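Local coordinates for cell cycle serine/threonine-protein kinase CDC5/MSD2 (Saccharomyces cerevisiae, PDB 6MF4), which phosphorylates serine and threonine residues of cell-cycle proteins to drive mitotic exit, and is represented by its polo-box domain, which recognises substrates, at residues V103-S106 with N107-G110; V238-I241 with S242-H245; T248-P251 with L252-L256. All blocks are in the same frame, centred on the assembly; numbering follows the deposited sequence.

In the fold
Interaction 1 belongs to the first polo box, interactions 2 and 3 to the second, so the set touches both, the first at a hairpin loop and the second at its sheet edge. Interaction 1, at 103-110, lies about 27 Å from interaction 2 and about 36 Å from interaction 3, centre to centre, and touches neither. Interactions 2 and 3 are direct neighbours, with centres about 13 Å apart: strands 237-241 and 247-251 pair antiparallel, Tyr240 N lies 2.8 Å from Thr248 O, Thr239 OG1 lies 2.6 Å from Thr249 OG1, and Val238 CG1 packs on Val255 CG2 at 3.7 Å. All three lie away from the zinc site formed by Glu138, His154 and His194.

Interaction 1: V103-S106 with N107-G110; sequences VDYS and NKHG
Asn107 folds its amide back toward Tyr105, setting OD1 3.8 Å from the Tyr105 CB. The first torsion of Asn107 puts CG between the backbone N and the carbonyl carbon (chi1 65°), and this brings OD1 back beside the tyrosine. Lys108 follows on the same side: its CG lies 4.1 Å from Tyr105 CD2, and the two side chains run side by side in the same direction. The lysine chain bends at its second torsion and also packs on Phe173 and Phe174 of helix 165-178. One face of the tyrosine ring carries Val103 CG2, which sits 3.3 Å above the ring plane and toward its rim. Ser106 contributes mainly backbone where the chain turns, and its OG lies near the backbone N of Asn107 at an angle too poor for a bond.

No direct hydrogen bond joins 103-106 to 107-110; water does that work. The first water accepts from Tyr105 N at 2.8 Å and lies close to the carbonyls of both Val103 and Gly110. A second water donates to Tyr105 O at 2.8 Å and accepts from Lys108 N and Gly110 N, gathering three backbone groups at one point. The third donates to Ser106 O at 2.8 Å and accepts from His109 N at 3.0 Å. The first two lie between the arms of the bend, which stand too far apart to pair directly; the third bridges Ser106 and His109 on its outer side. At its base the loop is fixed by a salt bridge from Asp104 to Arg205 and by backbone bonding between Val103 and Ser112. This is a wide, water-bridged beta-hairpin loop on the surface, joining the adjacent antiparallel strands 99-103 and 111-115 of the first polo box.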
ATOM      1  N   VAL A 103     -11.909  -5.697  -1.435  1.00 15.63           N
ATOM      2  CA  VAL A 103     -13.111  -6.294  -0.883  1.00 15.22           C
ATOM      3  C   VAL A 103     -12.739  -7.215   0.273  1.00 15.50           C
ATOM      4  O   VAL A 103     -11.752  -7.952   0.208  1.00 16.49           O
ATOM      5  CB  VAL A 103     -13.906  -7.054  -1.969  1.00 18.58           C
ATOM      6  CG1 VAL A 103     -13.131  -8.266  -2.477  1.00 21.15           C
ATOM      7  CG2 VAL A 103     -15.277  -7.458  -1.449  1.00 22.22           C
ATOM      8  N   ASP A 104     -13.536  -7.141   1.336  1.00 14.75           N
ATOM      9  CA  ASP A 104     -13.234  -7.805   2.598  1.00 15.65           C
ATOM     10  C   ASP A 104     -14.411  -8.682   3.019  1.00 21.11           C
ATOM     11  O   ASP A 104     -15.181  -8.333   3.915  1.00 21.29           O
ATOM     12  CB  ASP A 104     -12.912  -6.757   3.671  1.00 18.55           C
ATOM     13  CG  ASP A 104     -12.314  -7.360   4.925  1.00 22.77           C
ATOM     14  OD1 ASP A 104     -11.880  -8.532   4.893  1.00 20.91           O
ATOM     15  OD2 ASP A 104     -12.264  -6.645   5.948  1.00 22.20           O
ATOM     16  N   TYR A 105     -14.550  -9.812   2.334  1.00 15.11           N
ATOM     17  CA  TYR A 105     -15.561 -10.806   2.651  1.00 18.91           C
ATOM     18  C   TYR A 105     -15.046 -11.765   3.716  1.00 18.86           C
ATOM     19  O   TYR A 105     -13.834 -11.936   3.877  1.00 19.93           O
ATOM     20  CB  TYR A 105     -15.952 -11.595   1.406  1.00 17.71           C
ATOM     21  CG  TYR A 105     -16.681 -10.819   0.326  1.00 16.14           C
ATOM     22  CD1 TYR A 105     -17.675  -9.896   0.638  1.00 19.13           C
ATOM     23  CD2 TYR A 105     -16.392 -11.038  -1.013  1.00 15.50           C
ATOM     24  CE1 TYR A 105     -18.350  -9.208  -0.363  1.00 19.03           C
ATOM     25  CE2 TYR A 105     -17.057 -10.354  -2.015  1.00 18.01           C
ATOM     26  CZ  TYR A 105     -18.034  -9.443  -1.687  1.00 16.56           C
ATOM     27  OH  TYR A 105     -18.692  -8.771  -2.696  1.00 18.70           O
ATOM     28  N   SER A 106     -15.976 -12.401   4.423  1.00 19.20           N
ATOM     29  CA  SER A 106     -15.644 -13.363   5.468  1.00 20.44           C
ATOM     30  C   SER A 106     -15.694 -14.805   4.982  1.00 22.19           C
ATOM     31  O   SER A 106     -15.164 -15.700   5.642  1.00 23.90           O
ATOM     32  CB  SER A 106     -16.609 -13.218   6.644  1.00 27.44           C
ATOM     33  OG  SER A 106     -17.930 -13.533   6.228  1.00 23.87           O
ATOM     34  N   ASN A 107     -16.340 -15.028   3.840  1.00 19.03           N
ATOM     35  CA  ASN A 107     -16.712 -16.381   3.432  1.00 25.34           C
ATOM     36  C   ASN A 107     -16.111 -16.851   2.114  1.00 27.47           C
ATOM     37  O   ASN A 107     -16.626 -17.786   1.504  1.00 27.30           O
ATOM     38  CB  ASN A 107     -18.236 -16.485   3.341  1.00 24.82           C
ATOM     39  CG  ASN A 107     -18.820 -15.603   2.250  1.00 26.95           C
ATOM     40  OD1 ASN A 107     -18.303 -14.525   1.959  1.00 22.15           O
ATOM     41  ND2 ASN A 107     -19.904 -16.067   1.633  1.00 25.85           N
ATOM     42  N   LYS A 108     -15.021 -16.225   1.681  1.00 18.82           N
ATOM     43  CA  LYS A 108     -14.418 -16.561   0.394  1.00 17.69           C
ATOM     44  C   LYS A 108     -12.929 -16.898   0.520  1.00 20.62           C
ATOM     45  O   LYS A 108     -12.205 -16.942  -0.476  1.00 18.70           O
ATOM     46  CB  LYS A 108     -14.629 -15.403  -0.588  1.00 22.83           C
ATOM     47  CG  LYS A 108     -16.101 -15.113  -0.883  1.00 19.18           C
ATOM     48  CD  LYS A 108     -16.777 -16.261  -1.629  1.00 26.04           C
ATOM     49  CE  LYS A 108     -18.229 -15.927  -1.965  1.00 30.03           C
ATOM     50  NZ  LYS A 108     -18.984 -17.076  -2.545  1.00 30.81           N
ATOM     51  N   HIS A 109     -12.493 -17.140   1.756  1.00 15.97           N
ATOM     52  CA  HIS A 109     -11.131 -17.583   2.068  1.00 18.53           C
ATOM     53  C   HIS A 109     -10.043 -16.587   1.693  1.00 18.95           C
ATOM     54  O   HIS A 109      -8.899 -16.972   1.449  1.00 18.29           O
ATOM     55  CB  HIS A 109     -10.851 -18.924   1.389  1.00 20.51           C
ATOM     56  CG  HIS A 109     -11.683 -20.039   1.933  1.00 17.61           C
ATOM     57  ND1 HIS A 109     -12.910 -20.374   1.407  1.00 18.34           N
ATOM     58  CD2 HIS A 109     -11.483 -20.866   2.986  1.00 18.78           C
ATOM     59  CE1 HIS A 109     -13.423 -21.373   2.100  1.00 21.87           C
ATOM     60  NE2 HIS A 109     -12.578 -21.690   3.063  1.00 18.39           N
ATOM     61  N   GLY A 110     -10.381 -15.303   1.671  1.00 18.67           N
ATOM     62  CA  GLY A 110      -9.359 -14.300   1.479  1.00 17.73           C
ATOM     63  C   GLY A 110      -9.836 -12.874   1.314  1.00 13.93           C
ATOM     64  O   GLY A 110     -10.987 -12.612   0.968  1.00 17.85           O
TER
HETATM   65  O   HOH W   1     -12.713 -10.638   0.365  1.00 16.65           O
HETATM   66  O   HOH W   2     -13.039 -14.360   2.746  1.00 23.07           O
HETATM   67  O   HOH W   3     -13.580 -17.702   4.540  1.00 26.22           O

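Interaction 2: V238-I241 with S242-H245; sequences VTYI and SPSH
The ring of Tyr240 leans along the chain onto Ser242, with CE2 3.4 Å from Ser242 CA and 3.5 Å from its CB. Its phenol end reaches one residue further, where the OH comes within 3.6 Å of Pro243 CD, the ring carbon beside the proline nitrogen. Tyrosine and proline side chains cross obliquely. Setting CG anti to the backbone N (chi1 173°) swings the Tyr240 ring forward, alongside the start of the turn. Ile241 works further along: its CG2 touches His245 CA at 3.8 Å and also approaches Ser242 O, so this methyl bridges the two ends of the turn.

The turn itself is a type I beta turn from Ser242 to His245, closed by a backbone bond from His245 N to Ser242 O at 2.7 Å. Across the turn the hydroxyls of Ser242 and Ser244 are hydrogen-bonded at 3.0 Å (OG to OG), and Ser242 OG is also bonded to Glu246 N, tying the turn to the residue that follows it.

A second shell positions the tyrosine: its OH is hydrogen-bonded to His227 ND1, while the rings of Tyr240 and Tyr264 meet with their planes at about 40°. A leucine in place of Tyr240 would probably deprive His227 of its hydroxyl partner and open a gap beside Ser242 and Pro243. The imidazole of His245 meets that of His226, and Ile241 pairs through its backbone with Lys228, so strand 228-232 and the residues before it lie against the turn at Ile241 and at His245. The chemistry is thus divided: apolar carbon of Tyr240 and Ile241 backs the turn, while backbone and hydroxyl bonds set its shape, with the phenol hydroxyl satisfied by a histidine.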
ATOM      1  N   VAL A 238       3.366  13.124  -1.575  1.00 18.60           N
ATOM      2  CA  VAL A 238       1.963  12.827  -1.340  1.00 20.22           C
ATOM      3  C   VAL A 238       1.238  12.798  -2.678  1.00 24.25           C
ATOM      4  O   VAL A 238       1.421  13.674  -3.527  1.00 22.04           O
ATOM      5  CB  VAL A 238       1.299  13.851  -0.389  1.00 23.77           C
ATOM      6  CG1 VAL A 238       1.489  15.278  -0.892  1.00 26.24           C
ATOM      7  CG2 VAL A 238      -0.185  13.533  -0.203  1.00 26.13           C
ATOM      8  N   THR A 239       0.436  11.759  -2.865  1.00 22.13           N
ATOM      9  CA  THR A 239      -0.355  11.605  -4.072  1.00 23.97           C
ATOM     10  C   THR A 239      -1.810  11.723  -3.678  1.00 23.02           C
ATOM     11  O   THR A 239      -2.303  10.965  -2.841  1.00 23.44           O
ATOM     12  CB  THR A 239      -0.088  10.254  -4.765  1.00 19.91           C
ATOM     13  OG1 THR A 239       1.276  10.205  -5.194  1.00 21.54           O
ATOM     14  CG2 THR A 239      -1.000  10.065  -5.972  1.00 25.78           C
ATOM     15  N   TYR A 240      -2.489  12.699  -4.264  1.00 22.11           N
ATOM     16  CA  TYR A 240      -3.895  12.886  -3.994  1.00 24.13           C
ATOM     17  C   TYR A 240      -4.700  12.226  -5.093  1.00 30.03           C
ATOM     18  O   TYR A 240      -4.412  12.388  -6.279  1.00 29.83           O
ATOM     19  CB  TYR A 240      -4.248  14.366  -3.883  1.00 34.39           C
ATOM     20  CG  TYR A 240      -5.736  14.595  -3.779  1.00 39.71           C
ATOM     21  CD1 TYR A 240      -6.395  14.459  -2.566  1.00 41.89           C
ATOM     22  CD2 TYR A 240      -6.482  14.933  -4.896  1.00 46.36           C
ATOM     23  CE1 TYR A 240      -7.754  14.660  -2.469  1.00 38.40           C
ATOM     24  CE2 TYR A 240      -7.840  15.136  -4.808  1.00 51.15           C
ATOM     25  CZ  TYR A 240      -8.471  14.999  -3.595  1.00 49.91           C
ATOM     26  OH  TYR A 240      -9.827  15.205  -3.520  1.00 55.02           O
ATOM     27  N   ILE A 241      -5.702  11.466  -4.678  1.00 28.17           N
ATOM     28  CA  ILE A 241      -6.615  10.819  -5.601  1.00 31.56           C
ATOM     29  C   ILE A 241      -8.014  11.346  -5.302  1.00 36.79           C
ATOM     30  O   ILE A 241      -8.573  11.078  -4.241  1.00 36.04           O
ATOM     31  CB  ILE A 241      -6.575   9.290  -5.462  1.00 31.59           C
ATOM     32  CG1 ILE A 241      -5.136   8.771  -5.584  1.00 33.45           C
ATOM     33  CG2 ILE A 241      -7.473   8.636  -6.497  1.00 41.86           C
ATOM     34  CD1 ILE A 241      -4.841   7.579  -4.696  1.00 30.58           C
ATOM     35  N   SER A 242      -8.567  12.114  -6.232  1.00 35.03           N
ATOM     36  CA  SER A 242      -9.870  12.733  -6.027  1.00 37.13           C
ATOM     37  C   SER A 242     -10.986  11.689  -6.099  1.00 41.18           C
ATOM     38  O   SER A 242     -10.758  10.568  -6.568  1.00 30.10           O
ATOM     39  CB  SER A 242     -10.107  13.827  -7.066  1.00 38.30           C
ATOM     40  OG  SER A 242     -10.438  13.260  -8.321  1.00 41.81           O
ATOM     41  N   PRO A 243     -12.195  12.050  -5.629  1.00 43.53           N
ATOM     42  CA  PRO A 243     -13.345  11.139  -5.698  1.00 40.37           C
ATOM     43  C   PRO A 243     -13.710  10.727  -7.127  1.00 36.84           C
ATOM     44  O   PRO A 243     -14.508   9.803  -7.294  1.00 35.54           O
ATOM     45  CB  PRO A 243     -14.478  11.953  -5.062  1.00 44.66           C
ATOM     46  CG  PRO A 243     -13.797  12.934  -4.174  1.00 39.33           C
ATOM     47  CD  PRO A 243     -12.501  13.266  -4.850  1.00 39.58           C
ATOM     48  N   SER A 244     -13.142  11.403  -8.127  1.00 34.40           N
ATOM     49  CA  SER A 244     -13.309  11.016  -9.529  1.00 31.54           C
ATOM     50  C   SER A 244     -12.041  10.340 -10.061  1.00 41.56           C
ATOM     51  O   SER A 244     -11.920  10.086 -11.263  1.00 41.28           O
ATOM     52  CB  SER A 244     -13.654  12.239 -10.385  1.00 39.86           C
ATOM     53  OG  SER A 244     -12.637  13.223 -10.309  1.00 39.31           O
ATOM     54  N   HIS A 245     -11.101  10.079  -9.151  1.00 32.42           N
ATOM     55  CA  HIS A 245      -9.910   9.262  -9.405  1.00 39.42           C
ATOM     56  C   HIS A 245      -8.872  10.000 -10.236  1.00 39.51           C
ATOM     57  O   HIS A 245      -8.021   9.382 -10.882  1.00 38.94           O
ATOM     58  CB  HIS A 245     -10.288   7.943 -10.087  1.00 37.39           C
ATOM     59  CG  HIS A 245     -11.164   7.069  -9.249  1.00 45.73           C
ATOM     60  ND1 HIS A 245     -11.861   5.996  -9.760  1.00 55.97           N
ATOM     61  CD2 HIS A 245     -11.448   7.109  -7.927  1.00 47.60           C
ATOM     62  CE1 HIS A 245     -12.543   5.417  -8.787  1.00 56.17           C
ATOM     63  NE2 HIS A 245     -12.310   6.073  -7.665  1.00 42.13           N
TER

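Interaction 3: T248-P251 with L252-L256; sequences TTYP and LVEVL
Pro251 O receives two amides from the first turn of the helix, Glu254 N at 3.1 Å and Val255 N at 3.3 Å. Both bonds are weak: the first is strongly bent, the second straighter at 152°, so the carbonyl is shared between them. Pro251 stands at the N-cap position but has no polar side chain to cap the helix; its carbonyl makes the first main-chain bonds of the helix, and its ring nitrogen carries no hydrogen to spend at the end of the strand.

Glu254 turns back over this junction. Its CG is anti to the backbone N (chi1 177°) and the chain beyond is extended, carrying the carboxylate to the proline ring, where OE2 lies 3.5 Å from Pro251 CD. The other oxygen, OE1, approaches the edge of the Tyr250 ring, 3.9 Å from CD2 and near the ring plane, with the carboxylate turned steeply against the ring. A negative charge here, near the N-terminal end of the helix though not bonded to its amides, would probably be favoured by the helix dipole.

Apolar contacts complete the corner. Val255 CG2 meets Tyr250 CB at 3.6 Å, the two side chains crossing at about a right angle, and Val253 CG1 touches Pro251 CB more loosely at 4.3 Å. The segment axes pass 5.4 Å apart at 87°, so the chain turns squarely from the outermost strand of the second polo-box sheet into helix 252-258. Leu252 and Val255 then face Val238 of the adjacent strand and Phe269 of helix 269-283. Leu252 also packs on Ile73 and Ala76 of the long helix 56-82, leaving the corner between the sheet edge and these two helices.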
ATOM      1  N   THR A 248      -2.806  13.122  -8.704  1.00 27.41           N
ATOM      2  CA  THR A 248      -1.768  14.142  -8.786  1.00 26.56           C
ATOM      3  C   THR A 248      -0.788  13.982  -7.626  1.00 22.51           C
ATOM      4  O   THR A 248      -1.199  13.777  -6.485  1.00 24.93           O
ATOM      5  CB  THR A 248      -2.372  15.551  -8.765  1.00 32.63           C
ATOM      6  OG1 THR A 248      -3.404  15.609  -7.771  1.00 47.62           O
ATOM      7  CG2 THR A 248      -2.972  15.891 -10.116  1.00 36.20           C
ATOM      8  N   THR A 249       0.504  14.074  -7.928  1.00 24.69           N
ATOM      9  CA  THR A 249       1.552  13.859  -6.930  1.00 28.07           C
ATOM     10  C   THR A 249       2.361  15.128  -6.705  1.00 27.74           C
ATOM     11  O   THR A 249       2.748  15.803  -7.659  1.00 24.52           O
ATOM     12  CB  THR A 249       2.484  12.712  -7.360  1.00 30.30           C
ATOM     13  OG1 THR A 249       1.722  11.502  -7.461  1.00 26.21           O
ATOM     14  CG2 THR A 249       3.625  12.510  -6.362  1.00 24.35           C
ATOM     15  N   TYR A 250       2.605  15.437  -5.432  1.00 24.08           N
ATOM     16  CA  TYR A 250       3.358  16.621  -5.032  1.00 24.30           C
ATOM     17  C   TYR A 250       4.395  16.278  -3.973  1.00 28.94           C
ATOM     18  O   TYR A 250       4.219  15.316  -3.220  1.00 22.44           O
ATOM     19  CB  TYR A 250       2.429  17.697  -4.462  1.00 25.93           C
ATOM     20  CG  TYR A 250       1.272  18.085  -5.348  1.00 33.71           C
ATOM     21  CD1 TYR A 250       0.073  17.387  -5.300  1.00 26.67           C
ATOM     22  CD2 TYR A 250       1.372  19.162  -6.218  1.00 34.92           C
ATOM     23  CE1 TYR A 250      -0.992  17.745  -6.102  1.00 33.41           C
ATOM     24  CE2 TYR A 250       0.312  19.527  -7.025  1.00 38.45           C
ATOM     25  CZ  TYR A 250      -0.868  18.816  -6.962  1.00 37.04           C
ATOM     26  OH  TYR A 250      -1.924  19.175  -7.768  1.00 42.80           O
ATOM     27  N   PRO A 251       5.480  17.070  -3.899  1.00 28.10           N
ATOM     28  CA  PRO A 251       6.285  17.022  -2.677  1.00 22.64           C
ATOM     29  C   PRO A 251       5.421  17.422  -1.493  1.00 24.11           C
ATOM     30  O   PRO A 251       4.682  18.399  -1.596  1.00 24.72           O
ATOM     31  CB  PRO A 251       7.397  18.045  -2.937  1.00 26.56           C
ATOM     32  CG  PRO A 251       7.470  18.163  -4.424  1.00 30.07           C
ATOM     33  CD  PRO A 251       6.064  17.967  -4.912  1.00 31.91           C
ATOM     34  N   LEU A 252       5.496  16.679  -0.396  1.00 19.24           N
ATOM     35  CA  LEU A 252       4.649  16.953   0.754  1.00 21.59           C
ATOM     36  C   LEU A 252       4.882  18.366   1.286  1.00 22.01           C
ATOM     37  O   LEU A 252       3.937  19.060   1.654  1.00 22.40           O
ATOM     38  CB  LEU A 252       4.897  15.922   1.855  1.00 20.64           C
ATOM     39  CG  LEU A 252       4.143  16.122   3.172  1.00 20.77           C
ATOM     40  CD1 LEU A 252       2.639  16.199   2.945  1.00 25.02           C
ATOM     41  CD2 LEU A 252       4.477  15.001   4.148  1.00 18.21           C
ATOM     42  N   VAL A 253       6.139  18.788   1.321  1.00 23.54           N
ATOM     43  CA  VAL A 253       6.474  20.095   1.873  1.00 23.79           C
ATOM     44  C   VAL A 253       5.822  21.206   1.046  1.00 26.30           C
ATOM     45  O   VAL A 253       5.441  22.243   1.583  1.00 26.33           O
ATOM     46  CB  VAL A 253       8.009  20.301   1.943  1.00 22.86           C
ATOM     47  CG1 VAL A 253       8.633  20.300   0.552  1.00 25.83           C
ATOM     48  CG2 VAL A 253       8.341  21.587   2.696  1.00 29.24           C
ATOM     49  N   GLU A 254       5.668  20.971  -0.254  1.00 24.19           N
ATOM     50  CA  GLU A 254       4.998  21.927  -1.131  1.00 26.98           C
ATOM     51  C   GLU A 254       3.510  22.052  -0.794  1.00 30.74           C
ATOM     52  O   GLU A 254       2.947  23.148  -0.832  1.00 29.45           O
ATOM     53  CB  GLU A 254       5.175  21.514  -2.594  1.00 34.33           C
ATOM     54  CG  GLU A 254       4.450  22.410  -3.593  1.00 54.96           C
ATOM     55  CD  GLU A 254       4.642  21.960  -5.033  1.00 55.24           C
ATOM     56  OE1 GLU A 254       3.731  22.197  -5.856  1.00 53.06           O
ATOM     57  OE2 GLU A 254       5.703  21.374  -5.344  1.00 51.25           O
ATOM     58  N   VAL A 255       2.875  20.931  -0.464  1.00 28.37           N
ATOM     59  CA  VAL A 255       1.465  20.936  -0.084  1.00 26.99           C
ATOM     60  C   VAL A 255       1.288  21.622   1.264  1.00 28.42           C
ATOM     61  O   VAL A 255       0.312  22.338   1.479  1.00 30.97           O
ATOM     62  CB  VAL A 255       0.884  19.501  -0.024  1.00 27.34           C
ATOM     63  CG1 VAL A 255      -0.519  19.496   0.579  1.00 26.39           C
ATOM     64  CG2 VAL A 255       0.859  18.884  -1.411  1.00 25.85           C
ATOM     65  N   LEU A 256       2.234  21.403   2.171  1.00 26.20           N
ATOM     66  CA  LEU A 256       2.172  22.024   3.487  1.00 27.57           C
ATOM     67  C   LEU A 256       2.274  23.543   3.360  1.00 27.92           C
ATOM     68  O   LEU A 256       1.511  24.276   3.991  1.00 34.16           O
ATOM     69  CB  LEU A 256       3.278  21.480   4.393  1.00 26.00           C
ATOM     70  CG  LEU A 256       3.084  20.019   4.808  1.00 24.04           C
ATOM     71  CD1 LEU A 256       4.338  19.471   5.468  1.00 25.23           C
ATOM     72  CD2 LEU A 256       1.892  19.872   5.735  1.00 28.55           C
TER